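Local coordinates for protein probable N-acetyl-gamma-glutamyl-phosphate reductase, chloroplastic (Arabidopsis thaliana, PDB 1XYG) that probably catalyses the NADPH-dependent reduction of N-acetyl-glutamyl 5-phosphate to the semialdehyde in chloroplast arginine biosynthesis, at residues A[115-127]-A[221-234]. Sequence-based numbering, arbitrary orientation.
Sequences FRLRNIAEYEEWY and RHRHVPEIEQGLSD
At the interdomain seam of this semialdehyde dehydrogenase, W126 of helix 120-127 lies between P226 and R221 of the dimerisation domain. The compact, apolar proline ring suits the indole, laying its CG 3.5 Å from the centroid of the five-membered ring, a CH-pi contact. On the opposite face the guanidinium of R221 stacks with planes only 11° apart, its CZ 4.1 Å from the six-membered-ring centroid, a cation-pi pair; the chain bends at chi3 (67°), bringing the guanidinium flat over the ring. R223 lays its chain over a face of Y127, and its NE donates to W126 O (3.3 Å). The two helices, one from the NAD-binding Rossmann domain, run roughly antiparallel. Along the loop before helix 120-127, the Q230 amide, both donor and acceptor, matches backbone: NE2 donates to R116 O (3.1 Å) and OE1 accepts from R118 N (3.0 Å). R116, long enough to reach E227, forms a salt bridge, NH1 to OE1 3.0 Å, on the syn side but tilted from the carboxylate plane; its NE binds N160 O, and E227 OE2 is held by Y142 and G162. A water joins R116 NH1 to H224 NE2; the H224 side chain lies about 4 Å from that of C163, the probable catalytic cysteine.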
ATOM      1  N   PHE A 115     -14.822  15.680  26.934  1.00 36.14           N
ATOM      2  CA  PHE A 115     -14.678  15.719  28.393  1.00 33.96           C
ATOM      3  C   PHE A 115     -13.231  15.576  28.862  1.00 33.04           C
ATOM      4  O   PHE A 115     -12.975  15.402  30.052  1.00 31.56           O
ATOM      5  CB  PHE A 115     -15.525  14.616  29.042  1.00 35.19           C
ATOM      6  CG  PHE A 115     -16.992  14.936  29.132  1.00 35.24           C
ATOM      7  CD1 PHE A 115     -17.457  15.858  30.063  1.00 35.60           C
ATOM      8  CD2 PHE A 115     -17.907  14.312  28.288  1.00 35.76           C
ATOM      9  CE1 PHE A 115     -18.811  16.155  30.158  1.00 35.53           C
ATOM     10  CE2 PHE A 115     -19.264  14.601  28.369  1.00 35.39           C
ATOM     11  CZ  PHE A 115     -19.719  15.526  29.308  1.00 35.52           C
ATOM     12  N   ARG A 116     -12.287  15.657  27.930  1.00 33.30           N
ATOM     13  CA  ARG A 116     -10.874  15.508  28.268  1.00 32.98           C
ATOM     14  C   ARG A 116     -10.272  16.744  28.939  1.00 34.33           C
ATOM     15  O   ARG A 116      -9.496  16.625  29.885  1.00 34.93           O
ATOM     16  CB  ARG A 116     -10.061  15.167  27.012  1.00 31.48           C
ATOM     17  CG  ARG A 116     -10.455  13.851  26.317  1.00 27.09           C
ATOM     18  CD  ARG A 116      -9.574  13.582  25.084  1.00 27.24           C
ATOM     19  NE  ARG A 116     -10.113  12.503  24.256  1.00 24.41           N
ATOM     20  CZ  ARG A 116      -9.870  12.368  22.957  1.00 24.44           C
ATOM     21  NH1 ARG A 116      -9.087  13.243  22.331  1.00 24.54           N
ATOM     22  NH2 ARG A 116     -10.437  11.385  22.274  1.00 22.37           N
ATOM     23  N   LEU A 117     -10.625  17.928  28.457  1.00 36.44           N
ATOM     24  CA  LEU A 117     -10.077  19.155  29.022  1.00 38.81           C
ATOM     25  C   LEU A 117     -10.849  19.614  30.265  1.00 41.40           C
ATOM     26  O   LEU A 117     -12.071  19.736  30.227  1.00 40.56           O
ATOM     27  CB  LEU A 117     -10.090  20.263  27.964  1.00 37.65           C
ATOM     28  CG  LEU A 117      -9.271  19.998  26.690  1.00 37.93           C
ATOM     29  CD1 LEU A 117      -9.604  21.067  25.675  1.00 36.33           C
ATOM     30  CD2 LEU A 117      -7.779  20.007  26.977  1.00 38.09           C
ATOM     31  N   ARG A 118     -10.149  19.860  31.370  1.00 45.38           N
ATOM     32  CA  ARG A 118     -10.832  20.305  32.587  1.00 49.18           C
ATOM     33  C   ARG A 118     -11.113  21.804  32.563  1.00 48.93           C
ATOM     34  O   ARG A 118     -12.081  22.272  33.154  1.00 47.56           O
ATOM     35  CB  ARG A 118     -10.005  19.971  33.825  1.00 53.30           C
ATOM     36  CG  ARG A 118      -9.503  18.540  33.924  1.00 59.33           C
ATOM     37  CD  ARG A 118      -8.475  18.435  35.036  1.00 65.02           C
ATOM     38  NE  ARG A 118      -7.486  19.489  34.866  1.00 71.60           N
ATOM     39  CZ  ARG A 118      -6.429  19.688  35.645  1.00 75.53           C
ATOM     40  NH1 ARG A 118      -6.187  18.900  36.684  1.00 78.83           N
ATOM     41  NH2 ARG A 118      -5.602  20.685  35.373  1.00 78.06           N
ATOM     42  N   ASN A 119     -10.260  22.557  31.881  1.00 48.58           N
ATOM     43  CA  ASN A 119     -10.452  23.994  31.782  1.00 49.63           C
ATOM     44  C   ASN A 119     -11.495  24.315  30.719  1.00 49.80           C
ATOM     45  O   ASN A 119     -11.256  24.118  29.530  1.00 49.31           O
ATOM     46  CB  ASN A 119      -9.135  24.688  31.446  1.00 49.87           C
ATOM     47  CG  ASN A 119      -9.258  26.177  31.501  1.00 51.27           C
ATOM     48  OD1 ASN A 119     -10.096  26.767  30.817  1.00 50.41           O
ATOM     49  ND2 ASN A 119      -8.440  26.805  32.331  1.00 51.54           N
ATOM     50  N   ILE A 120     -12.643  24.819  31.161  1.00 49.82           N
ATOM     51  CA  ILE A 120     -13.756  25.156  30.279  1.00 48.99           C
ATOM     52  C   ILE A 120     -13.418  26.141  29.159  1.00 48.98           C
ATOM     53  O   ILE A 120     -13.740  25.903  27.992  1.00 49.81           O
ATOM     54  CB  ILE A 120     -14.930  25.698  31.117  1.00 49.48           C
ATOM     55  CG1 ILE A 120     -15.315  24.650  32.167  1.00 49.46           C
ATOM     56  CG2 ILE A 120     -16.129  26.029  30.237  1.00 50.85           C
ATOM     57  CD1 ILE A 120     -15.646  23.280  31.587  1.00 47.02           C
ATOM     58  N   ALA A 121     -12.795  27.259  29.516  1.00 48.02           N
ATOM     59  CA  ALA A 121     -12.412  28.278  28.534  1.00 47.77           C
ATOM     60  C   ALA A 121     -11.502  27.647  27.478  1.00 47.67           C
ATOM     61  O   ALA A 121     -11.557  27.980  26.292  1.00 46.79           O
ATOM     62  CB  ALA A 121     -11.668  29.434  29.229  1.00 46.18           C
ATOM     63  N   GLU A 122     -10.659  26.731  27.931  1.00 47.99           N
ATOM     64  CA  GLU A 122      -9.728  26.037  27.061  1.00 48.12           C
ATOM     65  C   GLU A 122     -10.485  25.175  26.049  1.00 47.14           C
ATOM     66  O   GLU A 122     -10.151  25.146  24.864  1.00 46.44           O
ATOM     67  CB  GLU A 122      -8.811  25.181  27.923  1.00 48.42           C
ATOM     68  CG  GLU A 122      -7.438  24.967  27.361  1.00 49.68           C
ATOM     69  CD  GLU A 122      -6.425  24.728  28.456  1.00 49.79           C
ATOM     70  OE1 GLU A 122      -5.878  25.715  28.993  1.00 49.44           O
ATOM     71  OE2 GLU A 122      -6.192  23.550  28.792  1.00 49.49           O
ATOM     72  N   TYR A 123     -11.520  24.483  26.512  1.00 46.60           N
ATOM     73  CA  TYR A 123     -12.310  23.641  25.621  1.00 48.26           C
ATOM     74  C   TYR A 123     -12.974  24.487  24.551  1.00 49.94           C
ATOM     75  O   TYR A 123     -13.026  24.106  23.381  1.00 50.05           O
ATOM     76  CB  TYR A 123     -13.398  22.889  26.402  1.00 45.85           C
ATOM     77  CG  TYR A 123     -14.438  22.215  25.520  1.00 42.83           C
ATOM     78  CD1 TYR A 123     -14.199  20.961  24.951  1.00 41.21           C
ATOM     79  CD2 TYR A 123     -15.646  22.857  25.212  1.00 41.07           C
ATOM     80  CE1 TYR A 123     -15.133  20.366  24.093  1.00 39.50           C
ATOM     81  CE2 TYR A 123     -16.581  22.273  24.355  1.00 39.21           C
ATOM     82  CZ  TYR A 123     -16.320  21.030  23.796  1.00 39.77           C
ATOM     83  OH  TYR A 123     -17.225  20.463  22.920  1.00 37.30           O
ATOM     84  N   GLU A 124     -13.481  25.643  24.966  1.00 52.85           N
ATOM     85  CA  GLU A 124     -14.174  26.543  24.062  1.00 55.89           C
ATOM     86  C   GLU A 124     -13.282  27.142  22.980  1.00 56.51           C
ATOM     87  O   GLU A 124     -13.671  27.196  21.813  1.00 55.11           O
ATOM     88  CB  GLU A 124     -14.843  27.659  24.861  1.00 58.07           C
ATOM     89  CG  GLU A 124     -16.134  28.133  24.242  1.00 61.93           C
ATOM     90  CD  GLU A 124     -16.811  29.218  25.049  1.00 63.04           C
ATOM     91  OE1 GLU A 124     -17.061  29.011  26.257  1.00 63.52           O
ATOM     92  OE2 GLU A 124     -17.098  30.279  24.466  1.00 62.96           O
ATOM     93  N   GLU A 125     -12.086  27.585  23.357  1.00 57.70           N
ATOM     94  CA  GLU A 125     -11.182  28.177  22.382  1.00 58.80           C
ATOM     95  C   GLU A 125     -10.687  27.148  21.366  1.00 56.27           C
ATOM     96  O   GLU A 125     -10.522  27.461  20.187  1.00 54.73           O
ATOM     97  CB  GLU A 125      -9.982  28.840  23.070  1.00 65.52           C
ATOM     98  CG  GLU A 125      -8.920  27.890  23.585  1.00 73.43           C
ATOM     99  CD  GLU A 125      -7.546  28.548  23.677  1.00 78.06           C
ATOM    100  OE1 GLU A 125      -6.996  28.922  22.621  1.00 80.77           O
ATOM    101  OE2 GLU A 125      -7.014  28.690  24.800  1.00 81.03           O
ATOM    102  N   TRP A 126     -10.458  25.918  21.816  1.00 52.64           N
ATOM    103  CA  TRP A 126      -9.972  24.878  20.916  1.00 50.57           C
ATOM    104  C   TRP A 126     -11.047  24.108  20.152  1.00 50.83           C
ATOM    105  O   TRP A 126     -10.774  23.543  19.087  1.00 51.55           O
ATOM    106  CB  TRP A 126      -9.104  23.871  21.677  1.00 45.99           C
ATOM    107  CG  TRP A 126      -7.748  24.371  22.010  1.00 41.59           C
ATOM    108  CD1 TRP A 126      -7.359  25.005  23.156  1.00 40.19           C
ATOM    109  CD2 TRP A 126      -6.598  24.321  21.168  1.00 39.04           C
ATOM    110  NE1 TRP A 126      -6.033  25.355  23.078  1.00 38.45           N
ATOM    111  CE2 TRP A 126      -5.537  24.945  21.866  1.00 38.38           C
ATOM    112  CE3 TRP A 126      -6.354  23.808  19.884  1.00 37.68           C
ATOM    113  CZ2 TRP A 126      -4.255  25.074  21.328  1.00 35.90           C
ATOM    114  CZ3 TRP A 126      -5.082  23.935  19.345  1.00 37.01           C
ATOM    115  CH2 TRP A 126      -4.046  24.564  20.070  1.00 36.76           C
ATOM    116  N   TYR A 127     -12.265  24.071  20.682  1.00 51.42           N
ATOM    117  CA  TYR A 127     -13.336  23.338  20.009  1.00 52.19           C
ATOM    118  C   TYR A 127     -14.444  24.181  19.378  1.00 53.40           C
ATOM    119  O   TYR A 127     -15.384  23.643  18.804  1.00 54.30           O
ATOM    120  CB  TYR A 127     -13.914  22.287  20.964  1.00 50.36           C
ATOM    121  CG  TYR A 127     -13.037  21.055  21.076  1.00 46.89           C
ATOM    122  CD1 TYR A 127     -13.126  20.033  20.132  1.00 46.89           C
ATOM    123  CD2 TYR A 127     -12.045  20.962  22.050  1.00 46.06           C
ATOM    124  CE1 TYR A 127     -12.242  18.958  20.139  1.00 45.61           C
ATOM    125  CE2 TYR A 127     -11.146  19.881  22.068  1.00 45.37           C
ATOM    126  CZ  TYR A 127     -11.251  18.889  21.100  1.00 45.66           C
ATOM    127  OH  TYR A 127     -10.338  17.861  21.037  1.00 41.69           O
ATOM    128  N   ARG A 221      -1.320  24.317  15.239  1.00 36.23           N
ATOM    129  CA  ARG A 221      -2.473  24.117  16.102  1.00 37.33           C
ATOM    130  C   ARG A 221      -3.251  22.875  15.712  1.00 36.97           C
ATOM    131  O   ARG A 221      -3.740  22.755  14.589  1.00 40.65           O
ATOM    132  CB  ARG A 221      -3.418  25.318  16.034  1.00 40.96           C
ATOM    133  CG  ARG A 221      -2.828  26.633  16.491  1.00 46.05           C
ATOM    134  CD  ARG A 221      -3.828  27.776  16.289  1.00 50.40           C
ATOM    135  NE  ARG A 221      -5.004  27.667  17.155  1.00 53.60           N
ATOM    136  CZ  ARG A 221      -5.019  27.967  18.453  1.00 55.76           C
ATOM    137  NH1 ARG A 221      -6.141  27.830  19.150  1.00 55.81           N
ATOM    138  NH2 ARG A 221      -3.920  28.410  19.057  1.00 56.34           N
ATOM    139  N   HIS A 222      -3.348  21.948  16.646  1.00 33.72           N
ATOM    140  CA  HIS A 222      -4.101  20.725  16.451  1.00 30.40           C
ATOM    141  C   HIS A 222      -4.808  20.503  17.776  1.00 30.40           C
ATOM    142  O   HIS A 222      -4.225  20.735  18.833  1.00 27.60           O
ATOM    143  CB  HIS A 222      -3.198  19.543  16.133  1.00 27.94           C
ATOM    144  CG  HIS A 222      -3.959  18.274  15.950  1.00 27.02           C
ATOM    145  ND1 HIS A 222      -4.430  17.533  17.011  1.00 25.98           N
ATOM    146  CD2 HIS A 222      -4.416  17.666  14.831  1.00 27.49           C
ATOM    147  CE1 HIS A 222      -5.146  16.522  16.555  1.00 26.28           C
ATOM    148  NE2 HIS A 222      -5.154  16.580  15.237  1.00 27.71           N
ATOM    149  N   ARG A 223      -6.059  20.069  17.723  1.00 32.18           N
ATOM    150  CA  ARG A 223      -6.843  19.880  18.933  1.00 35.32           C
ATOM    151  C   ARG A 223      -6.235  19.017  20.041  1.00 34.96           C
ATOM    152  O   ARG A 223      -6.658  19.104  21.197  1.00 33.80           O
ATOM    153  CB  ARG A 223      -8.239  19.375  18.562  1.00 40.96           C
ATOM    154  CG  ARG A 223      -9.100  20.466  17.943  1.00 46.74           C
ATOM    155  CD  ARG A 223     -10.418  19.931  17.440  1.00 52.62           C
ATOM    156  NE  ARG A 223     -11.342  21.006  17.097  1.00 58.72           N
ATOM    157  CZ  ARG A 223     -12.559  20.810  16.600  1.00 64.14           C
ATOM    158  NH1 ARG A 223     -13.340  21.846  16.318  1.00 65.74           N
ATOM    159  NH2 ARG A 223     -12.997  19.574  16.376  1.00 67.09           N
ATOM    160  N   HIS A 224      -5.242  18.196  19.710  1.00 31.96           N
ATOM    161  CA  HIS A 224      -4.618  17.365  20.731  1.00 30.50           C
ATOM    162  C   HIS A 224      -3.618  18.154  21.566  1.00 30.03           C
ATOM    163  O   HIS A 224      -3.249  17.731  22.661  1.00 30.32           O
ATOM    164  CB  HIS A 224      -3.924  16.161  20.095  1.00 29.27           C
ATOM    165  CG  HIS A 224      -4.863  15.070  19.687  1.00 30.19           C
ATOM    166  ND1 HIS A 224      -4.446  13.940  19.017  1.00 29.12           N
ATOM    167  CD2 HIS A 224      -6.201  14.934  19.860  1.00 28.57           C
ATOM    168  CE1 HIS A 224      -5.486  13.155  18.795  1.00 28.38           C
ATOM    169  NE2 HIS A 224      -6.562  13.734  19.297  1.00 28.59           N
ATOM    170  N   VAL A 225      -3.194  19.311  21.061  1.00 28.52           N
ATOM    171  CA  VAL A 225      -2.225  20.135  21.778  1.00 28.27           C
ATOM    172  C   VAL A 225      -2.623  20.420  23.229  1.00 28.27           C
ATOM    173  O   VAL A 225      -1.874  20.097  24.153  1.00 30.38           O
ATOM    174  CB  VAL A 225      -1.961  21.480  21.043  1.00 28.21           C
ATOM    175  CG1 VAL A 225      -1.132  22.409  21.920  1.00 27.63           C
ATOM    176  CG2 VAL A 225      -1.213  21.224  19.745  1.00 28.71           C
ATOM    177  N   PRO A 226      -3.804  21.025  23.454  1.00 27.57           N
ATOM    178  CA  PRO A 226      -4.205  21.310  24.838  1.00 27.58           C
ATOM    179  C   PRO A 226      -4.310  20.059  25.708  1.00 28.24           C
ATOM    180  O   PRO A 226      -4.041  20.107  26.910  1.00 26.46           O
ATOM    181  CB  PRO A 226      -5.540  22.042  24.675  1.00 27.11           C
ATOM    182  CG  PRO A 226      -6.051  21.549  23.355  1.00 27.40           C
ATOM    183  CD  PRO A 226      -4.818  21.515  22.503  1.00 26.73           C
ATOM    184  N   GLU A 227      -4.697  18.942  25.098  1.00 27.88           N
ATOM    185  CA  GLU A 227      -4.824  17.682  25.828  1.00 29.44           C
ATOM    186  C   GLU A 227      -3.430  17.229  26.281  1.00 29.86           C
ATOM    187  O   GLU A 227      -3.222  16.822  27.427  1.00 29.01           O
ATOM    188  CB  GLU A 227      -5.446  16.610  24.929  1.00 28.57           C
ATOM    189  CG  GLU A 227      -5.716  15.289  25.640  1.00 27.44           C
ATOM    190  CD  GLU A 227      -6.300  14.249  24.712  1.00 27.32           C
ATOM    191  OE1 GLU A 227      -6.858  14.641  23.669  1.00 27.87           O
ATOM    192  OE2 GLU A 227      -6.210  13.047  25.026  1.00 26.72           O
ATOM    193  N   ILE A 228      -2.477  17.318  25.362  1.00 29.41           N
ATOM    194  CA  ILE A 228      -1.102  16.931  25.637  1.00 28.70           C
ATOM    195  C   ILE A 228      -0.502  17.808  26.736  1.00 29.30           C
ATOM    196  O   ILE A 228       0.070  17.304  27.703  1.00 30.19           O
ATOM    197  CB  ILE A 228      -0.230  17.074  24.374  1.00 26.99           C
ATOM    198  CG1 ILE A 228      -0.602  16.004  23.350  1.00 26.00           C
ATOM    199  CG2 ILE A 228       1.246  16.998  24.749  1.00 28.09           C
ATOM    200  CD1 ILE A 228      -0.043  16.280  21.978  1.00 24.06           C
ATOM    201  N   GLU A 229      -0.636  19.120  26.578  1.00 29.63           N
ATOM    202  CA  GLU A 229      -0.089  20.061  27.547  1.00 30.45           C
ATOM    203  C   GLU A 229      -0.739  19.948  28.929  1.00 30.76           C
ATOM    204  O   GLU A 229      -0.070  20.130  29.947  1.00 30.07           O
ATOM    205  CB  GLU A 229      -0.203  21.496  27.012  1.00 28.85           C
ATOM    206  CG  GLU A 229       0.468  21.697  25.659  1.00 29.37           C
ATOM    207  CD  GLU A 229       0.585  23.158  25.270  1.00 31.63           C
ATOM    208  OE1 GLU A 229      -0.238  23.965  25.756  1.00 31.53           O
ATOM    209  OE2 GLU A 229       1.490  23.501  24.469  1.00 31.88           O
ATOM    210  N   GLN A 230      -2.031  19.640  28.967  1.00 30.72           N
ATOM    211  CA  GLN A 230      -2.729  19.492  30.246  1.00 31.50           C
ATOM    212  C   GLN A 230      -2.075  18.374  31.058  1.00 31.30           C
ATOM    213  O   GLN A 230      -1.720  18.560  32.220  1.00 32.11           O
ATOM    214  CB  GLN A 230      -4.213  19.172  30.023  1.00 31.62           C
ATOM    215  CG  GLN A 230      -4.988  18.941  31.312  1.00 34.19           C
ATOM    216  CD  GLN A 230      -6.457  18.643  31.074  1.00 35.52           C
ATOM    217  OE1 GLN A 230      -7.239  19.530  30.731  1.00 37.71           O
ATOM    218  NE2 GLN A 230      -6.838  17.385  31.250  1.00 34.42           N
ATOM    219  N   GLY A 231      -1.911  17.213  30.435  1.00 32.07           N
ATOM    220  CA  GLY A 231      -1.290  16.093  31.123  1.00 30.90           C
ATOM    221  C   GLY A 231       0.135  16.376  31.563  1.00 30.40           C
ATOM    222  O   GLY A 231       0.516  16.053  32.687  1.00 30.61           O
ATOM    223  N   LEU A 232       0.931  16.977  30.685  1.00 31.13           N
ATOM    224  CA  LEU A 232       2.314  17.287  31.019  1.00 31.31           C
ATOM    225  C   LEU A 232       2.395  18.393  32.072  1.00 31.99           C
ATOM    226  O   LEU A 232       3.215  18.333  32.986  1.00 31.03           O
ATOM    227  CB  LEU A 232       3.090  17.701  29.768  1.00 29.29           C
ATOM    228  CG  LEU A 232       3.105  16.693  28.617  1.00 31.29           C
ATOM    229  CD1 LEU A 232       4.115  17.156  27.571  1.00 29.69           C
ATOM    230  CD2 LEU A 232       3.456  15.297  29.128  1.00 29.65           C
ATOM    231  N   SER A 233       1.544  19.403  31.948  1.00 34.31           N
ATOM    232  CA  SER A 233       1.546  20.501  32.909  1.00 35.54           C
ATOM    233  C   SER A 233       1.222  20.005  34.315  1.00 36.83           C
ATOM    234  O   SER A 233       1.829  20.451  35.290  1.00 35.54           O
ATOM    235  CB  SER A 233       0.536  21.580  32.509  1.00 35.07           C
ATOM    236  OG  SER A 233       0.942  22.253  31.333  1.00 35.16           O
ATOM    237  N   ASP A 234       0.266  19.088  34.424  1.00 38.82           N
ATOM    238  CA  ASP A 234      -0.111  18.561  35.728  1.00 41.49           C
ATOM    239  C   ASP A 234       1.059  17.891  36.432  1.00 42.40           C
ATOM    240  O   ASP A 234       1.230  18.039  37.637  1.00 42.40           O
ATOM    241  CB  ASP A 234      -1.260  17.559  35.605  1.00 43.24           C
ATOM    242  CG  ASP A 234      -2.561  18.212  35.175  1.00 46.84           C
ATOM    243  OD1 ASP A 234      -2.729  19.436  35.381  1.00 46.51           O
ATOM    244  OD2 ASP A 234      -3.426  17.489  34.639  1.00 48.20           O
TER
HETATM  245  O   HOH W   1      -9.743  13.039  19.133  1.00 37.61           O
HETATM  246  O   HOH W   2      -7.340  22.029  30.732  1.00 42.32           O
HETATM  247  O   HOH W   3      -3.755  22.603  28.315  1.00 25.81           O
HETATM  248  O   HOH W   4      -8.115  17.492  22.628  1.00 25.47           O